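Local coordinates for protein uncharacterized conserved (Bdellovibrio bacteriovorus, PDB 7O21) that probably trims peptidoglycan as an L,D-carboxypeptidase of the YkuD family, an asymmetric cell-wall editing that generates the curved shape of this predatory bacterium, at residues D24-L30 / Y181-H187; Q256-L261 / L285-Y291; A38-I44 / I166-P172; L121-R125 / I294-W298. All blocks are in the same frame, centred on the assembly; numbering follows the deposited sequence.

Interaction 1. Residues D24-L30 / Y181-H187; sequences DLLPASL and YVSKSEH
Leu26 and Val182 form an antiparallel hydrogen-bonded pair, with Leu26 N to Val182 O and Val182 N to Leu26 O both at 2.9 Å. The tight part lies round the His187 imidazole. Leu26 lays CB and CD1 over one face of the ring, a CH-pi contact with Leu26 CB 4.0 Å from the His187 centroid. His187 CG stands anti to the backbone N (chi1 -163°), which carries the ring back from the helix to the turn Pro27-Leu30. There His187 NE2 donates to Leu30 O at 2.7 Å, the acceptor lying in the ring plane, and more weakly to Pro27 O. NE2 thus bridges the carbonyls of the first and last residues of the type I turn, by bent bonds.

The other end is looser and exposed. Lys184, bent at its last torsion (chi4 103°), brings NZ to Asp24 O at 3.2 Å, while its salt bridge from NZ to Asp24 OD1 is long at 3.7 Å. A water joins that carboxylate to Lys184 N. Ser183 N-caps the helix by accepting from Glu186 N. Ile63 of strand 62-73 packs against Leu26, Leu30 and His187, and Phe56 of strand 52-59 meets Pro27, setting this two-stranded ribbon and the start of helix 184-206 against the catalytic-domain sheet.

Interaction 2. Residues Q256-L261 / L285-Y291; sequences QHNDQL and LKSGDTY
Leu285 faces Gln260 as an antiparallel non-hydrogen-bonded pair, where strand 275-287 runs beside the start of strand 260-270. The Leu285 side chain lies alongside those of Asp259 and Gln260, all pointing the same way. Its CD2 branch does the touching, with Leu285 CD2 3.5 Å from Asp259 OD2 and 4.0 Å from Gln260 CG. Leu285 CA also makes a CA-H...O contact with Asp259 O at 3.2 Å.

Lys286 N donates to Asp259 O at 2.9 Å, with an angle of 154° at the hydrogen. The Lys286 chain then runs past the turn His257-Gln260, where Lys286 CE comes within 3.4 Å of Asn258 O. The type II' turn Ser287-Thr290 reverses the chain, with Gly288 at positive phi, and sends the next strand back.

The Tyr291 ring receives Leu261 across one face at about a right angle: Leu261 CD2 stands 4.2 Å from the Tyr291 centroid in a CH-pi contact, and Leu261 CB lies 3.8 Å from Tyr291 CD2. Phe197 of helix 184-206 packs on both Leu261 and Tyr291, while Phe122 of helix 121-126 packs on the opposite face of the sheet, where Leu285 and Gln260 lie.

At this end of the strand pair in the NTF2-like sheet, a single backbone hydrogen bond links the two segments, flanked by apolar contacts, and the ladder continues through Leu261 and Ala284. The join therefore draws on backbone and apolar groups, while Asp259 and Lys286 remain exposed at the surface.

Interaction 3. Residues A38-I44 / I166-P172; sequences AFSRYVI and IKLGETP. With EDO (1,2-ethanediol), chain K.
Ile44 N donates to Pro172 O at 3.0 Å and almost straight, 171° at the hydrogen, where strand 42-47 meets the start of strand 172-176; farther back the two chains run as loops, with Ser40 CA 5.0 Å from Thr171 CA. At the strand end, Val43 CG2 touches Pro172 CG at 3.8 Å, the two side chains crossing at about a right angle. Ile44 sends its CD1 to Ile166 CG1.

The polar centre is a chain of hydroxyls. Thr171 OG1 accepts from Lys167 N and donates to Ser40 OG at 2.8 Å. Ser40 OG in turn donates to Tyr42 O at 2.7 Å, in the carbonyl plane and on a lone pair. With its first torsion near 180° (chi1 170°), Ser40 places OG between Thr171 OG1 and Tyr42 O.

This is the seam that brings the first and last strands of the YkuD catalytic-domain sheet together: strand 172-176 lies between strands 42-47 and 91-99, and the backbones of Gly169 and Thr171 bond to Leu95. Ile166 lies about 10 Å, side chain to side chain, from His136, a predicted active-site residue.

Toward the loop ends, Lys167 stretches fully extended to place NZ 3.0 Å from Phe39 O, with a weaker bond to Ala38 O. Glu170, bent at chi2, lays its carboxylate beside Phe39, the planes 19° apart and Glu170 OE1 3.4 Å from Phe39 CD1. Its OE2 accepts from O2 of a 1,2-ethanediol probably left by crystallisation, while Lys264 makes a cation-pi contact with Phe39 and a long, weak ion pair with Glu170 OE1.

Interaction 4. Residues L121-R125 / I294-W298; sequences LFDKR and IREEW
Arg125 of helix 121-126 and Arg295 of strand 290-300 cross obliquely, their guanidinium planes 60° apart, with Arg295 NH1 3.5 Å from Arg125 CG. Arg125 runs straight out from the helix, its chain extended from a first torsion of -172°, and passes Ile294, whose CD1 lies 3.6 Å from Arg125 CD and whose CG2 sits over one face of the Arg125 guanidinium. Ile294 CD1 also meets Phe122 CD1 at 4.0 Å, with the two side chains at about a right angle. Arg295 bends at chi2, which turns Arg295 NH2 back to Ile294 O at 2.8 Å. Beside it, Leu121 CD1 touches Arg295 CB at 3.9 Å. Ile294 and Arg295 both face Tyr283 in a classic beta bulge.

No direct hydrogen bond joins the segments. One water receives from Arg295 NE and donates to Leu121 O; another accepts from Arg295 NH1 and, weakly, from Arg125 NE. Apolar packing and water bridges therefore make this interface between the catalytic and NTF2-like domains, and the solvent between the two arginines probably softens the closeness of their like charges.

Interaction 3 lies in the catalytic domain, interaction 2 in the NTF2-like domain, and interactions 1 and 4 at the junction of the two. Along the chain, interaction 3 is nested inside the loop closed by interaction 1, interaction 2 follows both, and interaction 4 crosses 1 and 3 and encloses 2. Interactions 2 and 4, with centres 14 Å apart, share strand 290-300 and meet where Leu285 packs on Phe122 and Arg125. Interaction 1 touches interaction 3 through Leu30 and Val43. The domains are thus joined at separate places: in interaction 1 through Ser29 O and Gln256 N, probably hydrogen-bonded, and in interaction 4 through helix 121-126 on strand 290-300.

Interaction 1. Residues D24-L30 / Y181-H187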
# COMPACT_ATOMS: atom_id res chain seq x y z
N ASP A 24 20.89 -26.48 15.27
CA ASP A 24 22.37 -26.45 15.12
C ASP A 24 22.72 -25.62 13.89
O ASP A 24 23.58 -24.78 13.99
CB ASP A 24 23.03 -27.83 15.09
CG ASP A 24 24.56 -27.79 15.11
OD1 ASP A 24 25.13 -26.78 14.74
OD2 ASP A 24 25.18 -28.80 15.49
N LEU A 25 22.14 -25.92 12.75
CA LEU A 25 22.41 -25.10 11.56
C LEU A 25 21.37 -23.97 11.53
O LEU A 25 20.38 -24.06 12.18
CB LEU A 25 22.38 -25.94 10.29
CG LEU A 25 23.29 -27.17 10.26
CD1 LEU A 25 23.03 -27.98 9.01
CD2 LEU A 25 24.74 -26.79 10.34
N LEU A 26 21.67 -22.96 10.75
CA LEU A 26 20.83 -21.78 10.66
C LEU A 26 20.62 -21.40 9.20
O LEU A 26 21.49 -21.65 8.36
CB LEU A 26 21.52 -20.60 11.36
CG LEU A 26 21.68 -20.67 12.88
CD1 LEU A 26 22.60 -19.56 13.36
CD2 LEU A 26 20.33 -20.59 13.57
N PRO A 27 19.49 -20.78 8.87
CA PRO A 27 19.23 -20.42 7.47
C PRO A 27 20.13 -19.28 7.01
O PRO A 27 20.16 -18.20 7.61
CB PRO A 27 17.75 -19.99 7.50
CG PRO A 27 17.53 -19.53 8.91
CD PRO A 27 18.39 -20.42 9.77
N ALA A 28 20.84 -19.52 5.90
CA ALA A 28 21.84 -18.57 5.43
C ALA A 28 21.23 -17.22 5.06
O ALA A 28 21.92 -16.20 5.11
CB ALA A 28 22.59 -19.14 4.22
N SER A 29 19.96 -17.20 4.67
CA SER A 29 19.36 -15.98 4.14
C SER A 29 18.81 -15.05 5.21
O SER A 29 18.60 -13.86 4.91
CB SER A 29 18.28 -16.30 3.10
OG SER A 29 18.84 -17.02 1.99
N LEU A 30 18.54 -15.54 6.42
CA LEU A 30 18.04 -14.69 7.49
C LEU A 30 19.22 -14.41 8.40
O LEU A 30 19.59 -15.24 9.24
CB LEU A 30 16.91 -15.38 8.24
CG LEU A 30 16.42 -14.65 9.49
CD1 LEU A 30 15.91 -13.24 9.16
CD2 LEU A 30 15.32 -15.46 10.19
N TYR A 181 20.98 -24.26 4.86
CA TYR A 181 21.32 -24.23 6.28
C TYR A 181 22.83 -24.34 6.44
O TYR A 181 23.45 -25.25 5.88
CB TYR A 181 20.63 -25.38 7.00
CG TYR A 181 19.18 -25.10 7.31
CD1 TYR A 181 18.81 -24.45 8.48
CD2 TYR A 181 18.17 -25.49 6.43
CE1 TYR A 181 17.48 -24.19 8.77
CE2 TYR A 181 16.84 -25.23 6.71
CZ TYR A 181 16.50 -24.58 7.89
OH TYR A 181 15.18 -24.31 8.19
N VAL A 182 23.41 -23.42 7.21
CA VAL A 182 24.86 -23.36 7.39
C VAL A 182 25.20 -23.40 8.87
O VAL A 182 24.35 -23.24 9.74
CB VAL A 182 25.47 -22.12 6.71
CG1 VAL A 182 25.19 -22.18 5.21
CG2 VAL A 182 24.91 -20.85 7.33
N SER A 183 26.48 -23.63 9.15
CA SER A 183 26.94 -23.66 10.53
C SER A 183 26.79 -22.29 11.18
O SER A 183 26.76 -21.25 10.51
CB SER A 183 28.41 -24.10 10.61
OG SER A 183 29.27 -23.11 10.07
N LYS A 184 26.70 -22.29 12.51
CA LYS A 184 26.63 -21.04 13.25
C LYS A 184 27.84 -20.16 12.94
O LYS A 184 27.72 -18.93 12.86
CB LYS A 184 26.55 -21.31 14.75
CG LYS A 184 25.14 -21.56 15.25
CD LYS A 184 25.15 -22.00 16.70
CE LYS A 184 23.85 -22.70 17.05
NZ LYS A 184 24.00 -24.18 17.11
N SER A 185 29.01 -20.78 12.79
CA SER A 185 30.21 -20.03 12.39
C SER A 185 30.03 -19.37 11.03
O SER A 185 30.35 -18.18 10.86
CB SER A 185 31.44 -20.93 12.35
OG SER A 185 32.61 -20.15 12.45
N GLU A 186 29.61 -20.14 10.04
CA GLU A 186 29.39 -19.59 8.71
C GLU A 186 28.31 -18.52 8.75
O GLU A 186 28.44 -17.47 8.11
CB GLU A 186 28.98 -20.70 7.75
CG GLU A 186 28.73 -20.26 6.32
CD GLU A 186 29.91 -19.53 5.71
OE1 GLU A 186 31.06 -19.75 6.15
OE2 GLU A 186 29.68 -18.74 4.77
N HIS A 187 27.24 -18.76 9.52
CA HIS A 187 26.15 -17.79 9.62
C HIS A 187 26.64 -16.47 10.20
O HIS A 187 26.34 -15.39 9.67
CB HIS A 187 25.02 -18.34 10.49
CG HIS A 187 23.72 -17.61 10.33
ND1 HIS A 187 23.37 -16.53 11.11
CD2 HIS A 187 22.70 -17.80 9.46
CE1 HIS A 187 22.19 -16.09 10.73
NE2 HIS A 187 21.76 -16.83 9.73
O HOH W 1 26.53 -24.99 13.81

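Interaction 2. Residues Q256-L261 / L285-Y291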
# COMPACT_ATOMS: atom_id res chain seq x y z
N GLN A 256 19.24 -11.74 3.02
CA GLN A 256 19.95 -11.82 1.75
C GLN A 256 19.59 -13.15 1.11
O GLN A 256 19.96 -14.21 1.64
CB GLN A 256 21.46 -11.71 1.96
CG GLN A 256 22.20 -11.22 0.72
CD GLN A 256 22.27 -12.26 -0.38
OE1 GLN A 256 21.67 -12.11 -1.45
NE2 GLN A 256 23.02 -13.33 -0.12
N HIS A 257 18.88 -13.11 -0.00
CA HIS A 257 18.44 -14.32 -0.68
C HIS A 257 18.50 -14.11 -2.19
O HIS A 257 18.04 -13.09 -2.69
CB HIS A 257 17.02 -14.69 -0.23
CG HIS A 257 16.49 -15.94 -0.85
ND1 HIS A 257 15.55 -15.94 -1.85
CD2 HIS A 257 16.80 -17.24 -0.62
CE1 HIS A 257 15.28 -17.18 -2.20
NE2 HIS A 257 16.04 -17.99 -1.48
N ASN A 258 19.07 -15.09 -2.91
CA ASN A 258 19.21 -15.01 -4.37
C ASN A 258 19.96 -13.72 -4.70
O ASN A 258 21.05 -13.47 -4.16
CB ASN A 258 17.87 -15.18 -5.07
CG ASN A 258 17.38 -16.62 -5.09
OD1 ASN A 258 18.17 -17.54 -4.93
ND2 ASN A 258 16.08 -16.80 -5.30
N ASP A 259 19.41 -12.86 -5.55
CA ASP A 259 20.07 -11.62 -5.92
C ASP A 259 19.78 -10.47 -4.96
O ASP A 259 20.34 -9.39 -5.14
CB ASP A 259 19.61 -11.22 -7.33
CG ASP A 259 18.08 -11.13 -7.46
OD1 ASP A 259 17.34 -11.94 -6.83
OD2 ASP A 259 17.60 -10.25 -8.22
N GLN A 260 18.95 -10.68 -3.95
CA GLN A 260 18.33 -9.59 -3.19
C GLN A 260 18.96 -9.41 -1.82
O GLN A 260 19.37 -10.37 -1.16
CB GLN A 260 16.84 -9.89 -2.99
CG GLN A 260 16.04 -9.84 -4.28
CD GLN A 260 14.62 -10.31 -4.10
OE1 GLN A 260 14.19 -10.64 -2.99
NE2 GLN A 260 13.89 -10.38 -5.20
N LEU A 261 19.02 -8.14 -1.39
CA LEU A 261 19.41 -7.77 -0.03
C LEU A 261 18.38 -6.77 0.48
O LEU A 261 18.10 -5.78 -0.20
CB LEU A 261 20.80 -7.13 0.01
CG LEU A 261 21.27 -6.55 1.35
CD1 LEU A 261 21.44 -7.63 2.40
CD2 LEU A 261 22.57 -5.77 1.19
N LEU A 285 20.55 -5.08 -4.82
CA LEU A 285 20.77 -6.26 -5.65
C LEU A 285 22.26 -6.52 -5.78
O LEU A 285 23.07 -5.58 -5.77
CB LEU A 285 20.16 -6.09 -7.06
CG LEU A 285 18.63 -5.95 -7.12
CD1 LEU A 285 18.19 -5.62 -8.54
CD2 LEU A 285 17.94 -7.22 -6.59
N LYS A 286 22.61 -7.80 -5.93
CA LYS A 286 23.99 -8.18 -6.14
C LYS A 286 24.58 -7.45 -7.34
O LYS A 286 23.94 -7.29 -8.38
CB LYS A 286 24.08 -9.68 -6.42
CG LYS A 286 23.97 -10.54 -5.18
CD LYS A 286 24.40 -11.98 -5.50
CE LYS A 286 24.42 -12.85 -4.24
NZ LYS A 286 25.68 -12.65 -3.46
N SER A 287 25.83 -7.02 -7.18
CA SER A 287 26.63 -6.38 -8.21
C SER A 287 28.04 -6.92 -8.04
O SER A 287 28.73 -6.54 -7.09
CB SER A 287 26.63 -4.87 -8.03
OG SER A 287 27.38 -4.24 -9.06
N GLY A 288 28.45 -7.82 -8.93
CA GLY A 288 29.75 -8.45 -8.78
C GLY A 288 29.85 -9.14 -7.43
O GLY A 288 29.04 -10.01 -7.09
N ASP A 289 30.83 -8.73 -6.62
CA ASP A 289 31.03 -9.30 -5.29
C ASP A 289 30.43 -8.45 -4.18
O ASP A 289 30.71 -8.68 -3.01
CB ASP A 289 32.52 -9.58 -5.03
CG ASP A 289 33.33 -8.32 -4.77
OD1 ASP A 289 32.78 -7.20 -4.89
OD2 ASP A 289 34.53 -8.45 -4.46
N THR A 290 29.60 -7.47 -4.53
CA THR A 290 29.01 -6.61 -3.52
C THR A 290 27.54 -6.36 -3.86
O THR A 290 26.92 -7.19 -4.54
CB THR A 290 29.83 -5.32 -3.38
OG1 THR A 290 29.31 -4.52 -2.32
CG2 THR A 290 29.83 -4.53 -4.68
N TYR A 291 26.99 -5.21 -3.44
CA TYR A 291 25.58 -4.90 -3.62
C TYR A 291 25.42 -3.44 -4.01
O TYR A 291 26.23 -2.60 -3.61
CB TYR A 291 24.78 -5.17 -2.31
CG TYR A 291 24.66 -6.63 -2.03
CD1 TYR A 291 25.64 -7.29 -1.31
CD2 TYR A 291 23.59 -7.37 -2.54
CE1 TYR A 291 25.55 -8.64 -1.07
CE2 TYR A 291 23.51 -8.72 -2.31
CZ TYR A 291 24.49 -9.35 -1.58
OH TYR A 291 24.40 -10.70 -1.35

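Interaction 3. Residues A38-I44 / I166-P172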
# COMPACT_ATOMS: atom_id res chain seq x y z
N ALA A 38 9.29 -1.68 17.92
CA ALA A 38 8.18 -1.30 17.06
C ALA A 38 8.04 -2.23 15.87
O ALA A 38 6.97 -2.28 15.25
CB ALA A 38 8.36 0.14 16.58
N PHE A 39 9.09 -2.98 15.54
CA PHE A 39 9.02 -3.97 14.47
C PHE A 39 8.69 -5.31 15.12
O PHE A 39 8.12 -5.33 16.21
CB PHE A 39 10.35 -4.06 13.71
CG PHE A 39 10.86 -2.73 13.18
CD1 PHE A 39 9.99 -1.71 12.83
CD2 PHE A 39 12.22 -2.52 13.04
CE1 PHE A 39 10.49 -0.48 12.35
CE2 PHE A 39 12.73 -1.32 12.56
CZ PHE A 39 11.87 -0.31 12.22
N SER A 40 9.04 -6.43 14.49
CA SER A 40 8.63 -7.74 14.96
C SER A 40 9.84 -8.51 15.44
O SER A 40 10.84 -8.61 14.71
CB SER A 40 7.93 -8.51 13.84
OG SER A 40 7.72 -9.88 14.21
N ARG A 41 9.78 -9.06 16.65
CA ARG A 41 10.89 -9.89 17.08
C ARG A 41 10.87 -11.28 16.47
O ARG A 41 11.83 -12.03 16.64
CB ARG A 41 10.97 -9.98 18.61
CG ARG A 41 9.79 -10.63 19.29
CD ARG A 41 9.85 -10.30 20.80
NE ARG A 41 8.95 -11.13 21.59
CZ ARG A 41 7.79 -10.71 22.09
NH1 ARG A 41 7.38 -9.46 21.91
NH2 ARG A 41 7.04 -11.55 22.79
N TYR A 42 9.80 -11.62 15.74
CA TYR A 42 9.66 -12.91 15.08
C TYR A 42 9.74 -12.77 13.57
O TYR A 42 9.28 -11.77 13.00
CB TYR A 42 8.32 -13.57 15.44
CG TYR A 42 8.15 -13.80 16.92
CD1 TYR A 42 8.93 -14.74 17.59
CD2 TYR A 42 7.26 -13.03 17.65
CE1 TYR A 42 8.78 -14.93 18.97
CE2 TYR A 42 7.11 -13.21 19.01
CZ TYR A 42 7.87 -14.15 19.66
OH TYR A 42 7.71 -14.33 21.02
N VAL A 43 10.26 -13.81 12.92
CA VAL A 43 10.30 -13.92 11.46
C VAL A 43 9.77 -15.30 11.10
O VAL A 43 10.19 -16.29 11.70
CB VAL A 43 11.74 -13.77 10.94
CG1 VAL A 43 11.83 -14.20 9.48
CG2 VAL A 43 12.22 -12.32 11.11
N ILE A 44 8.89 -15.37 10.11
CA ILE A 44 8.40 -16.65 9.60
C ILE A 44 9.19 -17.01 8.36
O ILE A 44 9.36 -16.17 7.46
CB ILE A 44 6.89 -16.58 9.31
CG1 ILE A 44 6.10 -16.38 10.62
CG2 ILE A 44 6.45 -17.85 8.57
CD1 ILE A 44 4.63 -16.13 10.39
N ILE A 166 2.45 -13.12 15.11
CA ILE A 166 2.36 -12.22 13.97
C ILE A 166 1.91 -10.85 14.43
O ILE A 166 0.83 -10.70 15.01
CB ILE A 166 1.44 -12.79 12.88
CG1 ILE A 166 2.09 -14.02 12.24
CG2 ILE A 166 1.15 -11.72 11.82
CD1 ILE A 166 1.10 -14.82 11.42
N LYS A 167 2.75 -9.85 14.17
CA LYS A 167 2.42 -8.45 14.42
C LYS A 167 2.07 -7.85 13.07
O LYS A 167 2.91 -7.79 12.16
CB LYS A 167 3.64 -7.77 15.04
CG LYS A 167 3.42 -6.33 15.47
CD LYS A 167 4.67 -5.91 16.26
CE LYS A 167 4.49 -4.63 17.02
NZ LYS A 167 5.76 -4.37 17.74
N LEU A 168 0.81 -7.44 12.91
CA LEU A 168 0.35 -6.97 11.62
C LEU A 168 1.14 -5.74 11.19
O LEU A 168 1.39 -4.84 11.99
CB LEU A 168 -1.14 -6.64 11.68
CG LEU A 168 -2.04 -7.85 11.92
CD1 LEU A 168 -3.49 -7.38 11.87
CD2 LEU A 168 -1.78 -8.93 10.88
N GLY A 169 1.54 -5.72 9.93
CA GLY A 169 2.35 -4.66 9.40
C GLY A 169 3.84 -4.79 9.65
O GLY A 169 4.61 -4.01 9.09
N GLU A 170 4.26 -5.77 10.45
CA GLU A 170 5.66 -5.83 10.87
C GLU A 170 6.32 -7.19 10.68
O GLU A 170 7.49 -7.24 10.31
CB GLU A 170 5.79 -5.40 12.34
CG GLU A 170 5.22 -4.01 12.64
CD GLU A 170 5.94 -2.90 11.92
OE1 GLU A 170 7.11 -3.08 11.52
OE2 GLU A 170 5.33 -1.81 11.79
N THR A 171 5.62 -8.28 10.93
CA THR A 171 6.30 -9.58 10.92
C THR A 171 6.68 -10.00 9.50
O THR A 171 5.80 -10.16 8.64
CB THR A 171 5.43 -10.65 11.58
OG1 THR A 171 5.26 -10.31 12.96
CG2 THR A 171 6.11 -12.04 11.48
N PRO A 172 7.96 -10.26 9.22
CA PRO A 172 8.34 -10.78 7.90
C PRO A 172 7.86 -12.21 7.69
O PRO A 172 7.81 -13.01 8.62
CB PRO A 172 9.87 -10.76 7.92
CG PRO A 172 10.24 -9.81 9.01
CD PRO A 172 9.13 -9.92 10.04
C1 EDO K . 6.59 2.79 12.96
O1 EDO K . 5.96 2.63 14.24
C2 EDO K . 6.94 1.40 12.43
O2 EDO K . 5.74 0.65 12.25

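Interaction 4. Residues L121-R125 / I294-W298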
# COMPACT_ATOMS: atom_id res chain seq x y z
N LEU A 121 8.80 -4.29 -3.74
CA LEU A 121 9.50 -3.42 -4.68
C LEU A 121 10.42 -4.21 -5.61
O LEU A 121 10.61 -3.80 -6.76
CB LEU A 121 10.27 -2.35 -3.92
CG LEU A 121 9.47 -1.17 -3.33
CD1 LEU A 121 10.41 -0.13 -2.72
CD2 LEU A 121 8.55 -0.53 -4.38
N PHE A 122 11.02 -5.30 -5.13
CA PHE A 122 11.79 -6.16 -6.03
C PHE A 122 10.90 -6.71 -7.13
O PHE A 122 11.27 -6.73 -8.30
CB PHE A 122 12.41 -7.33 -5.26
CG PHE A 122 13.50 -6.95 -4.29
CD1 PHE A 122 14.69 -6.38 -4.72
CD2 PHE A 122 13.34 -7.20 -2.93
CE1 PHE A 122 15.69 -6.06 -3.80
CE2 PHE A 122 14.34 -6.89 -2.02
CZ PHE A 122 15.51 -6.31 -2.46
N ASP A 123 9.71 -7.21 -6.74
CA ASP A 123 8.80 -7.81 -7.71
C ASP A 123 8.32 -6.78 -8.72
O ASP A 123 8.21 -7.09 -9.91
CB ASP A 123 7.59 -8.40 -6.98
CG ASP A 123 7.97 -9.46 -5.99
OD1 ASP A 123 8.88 -10.26 -6.31
OD2 ASP A 123 7.33 -9.51 -4.91
N LYS A 124 8.02 -5.57 -8.27
CA LYS A 124 7.58 -4.52 -9.18
C LYS A 124 8.67 -4.15 -10.18
O LYS A 124 8.37 -3.84 -11.34
CB LYS A 124 7.13 -3.30 -8.38
CG LYS A 124 5.80 -3.51 -7.65
CD LYS A 124 5.45 -2.31 -6.82
CE LYS A 124 4.13 -2.50 -6.10
NZ LYS A 124 3.90 -1.38 -5.15
N ARG A 125 9.94 -4.19 -9.77
CA ARG A 125 11.01 -3.86 -10.71
C ARG A 125 11.12 -4.92 -11.80
O ARG A 125 11.43 -4.59 -12.96
CB ARG A 125 12.33 -3.72 -9.95
CG ARG A 125 13.50 -3.20 -10.78
CD ARG A 125 14.74 -3.16 -9.92
NE ARG A 125 15.89 -2.57 -10.59
CZ ARG A 125 16.80 -3.28 -11.23
NH1 ARG A 125 16.69 -4.60 -11.31
NH2 ARG A 125 17.83 -2.67 -11.81
N ILE A 294 18.97 -0.21 -5.02
CA ILE A 294 18.03 0.12 -6.08
C ILE A 294 16.85 0.95 -5.58
O ILE A 294 16.20 1.64 -6.37
CB ILE A 294 17.54 -1.14 -6.81
CG1 ILE A 294 16.88 -2.13 -5.84
CG2 ILE A 294 18.70 -1.79 -7.54
CD1 ILE A 294 15.94 -3.09 -6.54
N ARG A 295 16.52 0.85 -4.29
CA ARG A 295 15.41 1.60 -3.73
C ARG A 295 15.73 1.88 -2.27
O ARG A 295 16.38 1.07 -1.61
CB ARG A 295 14.09 0.82 -3.78
CG ARG A 295 13.69 0.20 -5.13
CD ARG A 295 13.09 1.24 -6.07
NE ARG A 295 12.61 0.66 -7.33
CZ ARG A 295 13.32 0.57 -8.45
NH1 ARG A 295 12.77 0.02 -9.53
NH2 ARG A 295 14.57 1.00 -8.50
N GLU A 296 15.31 3.04 -1.77
CA GLU A 296 15.54 3.39 -0.37
C GLU A 296 14.31 4.16 0.11
O GLU A 296 13.95 5.18 -0.48
CB GLU A 296 16.80 4.25 -0.24
CG GLU A 296 17.16 4.63 1.20
CD GLU A 296 18.54 5.23 1.32
OE1 GLU A 296 19.35 5.04 0.40
OE2 GLU A 296 18.84 5.90 2.34
N GLU A 297 13.67 3.65 1.17
CA GLU A 297 12.43 4.21 1.69
C GLU A 297 12.64 4.74 3.11
O GLU A 297 13.48 4.23 3.86
CB GLU A 297 11.32 3.16 1.72
CG GLU A 297 10.92 2.61 0.36
CD GLU A 297 9.83 1.54 0.44
OE1 GLU A 297 9.88 0.67 1.34
OE2 GLU A 297 8.90 1.58 -0.39
N TRP A 298 11.86 5.76 3.46
CA TRP A 298 11.88 6.32 4.80
C TRP A 298 10.45 6.67 5.18
O TRP A 298 9.73 7.28 4.38
CB TRP A 298 12.78 7.57 4.87
CG TRP A 298 12.94 8.19 6.26
CD1 TRP A 298 13.93 7.94 7.16
CD2 TRP A 298 12.09 9.19 6.85
NE1 TRP A 298 13.75 8.71 8.29
CE2 TRP A 298 12.62 9.47 8.13
CE3 TRP A 298 10.93 9.85 6.44
CZ2 TRP A 298 12.04 10.41 8.99
CZ3 TRP A 298 10.35 10.78 7.30
CH2 TRP A 298 10.91 11.05 8.56
O HOH W 2 10.28 -1.11 -7.72
O HOH W 3 14.82 0.50 -11.78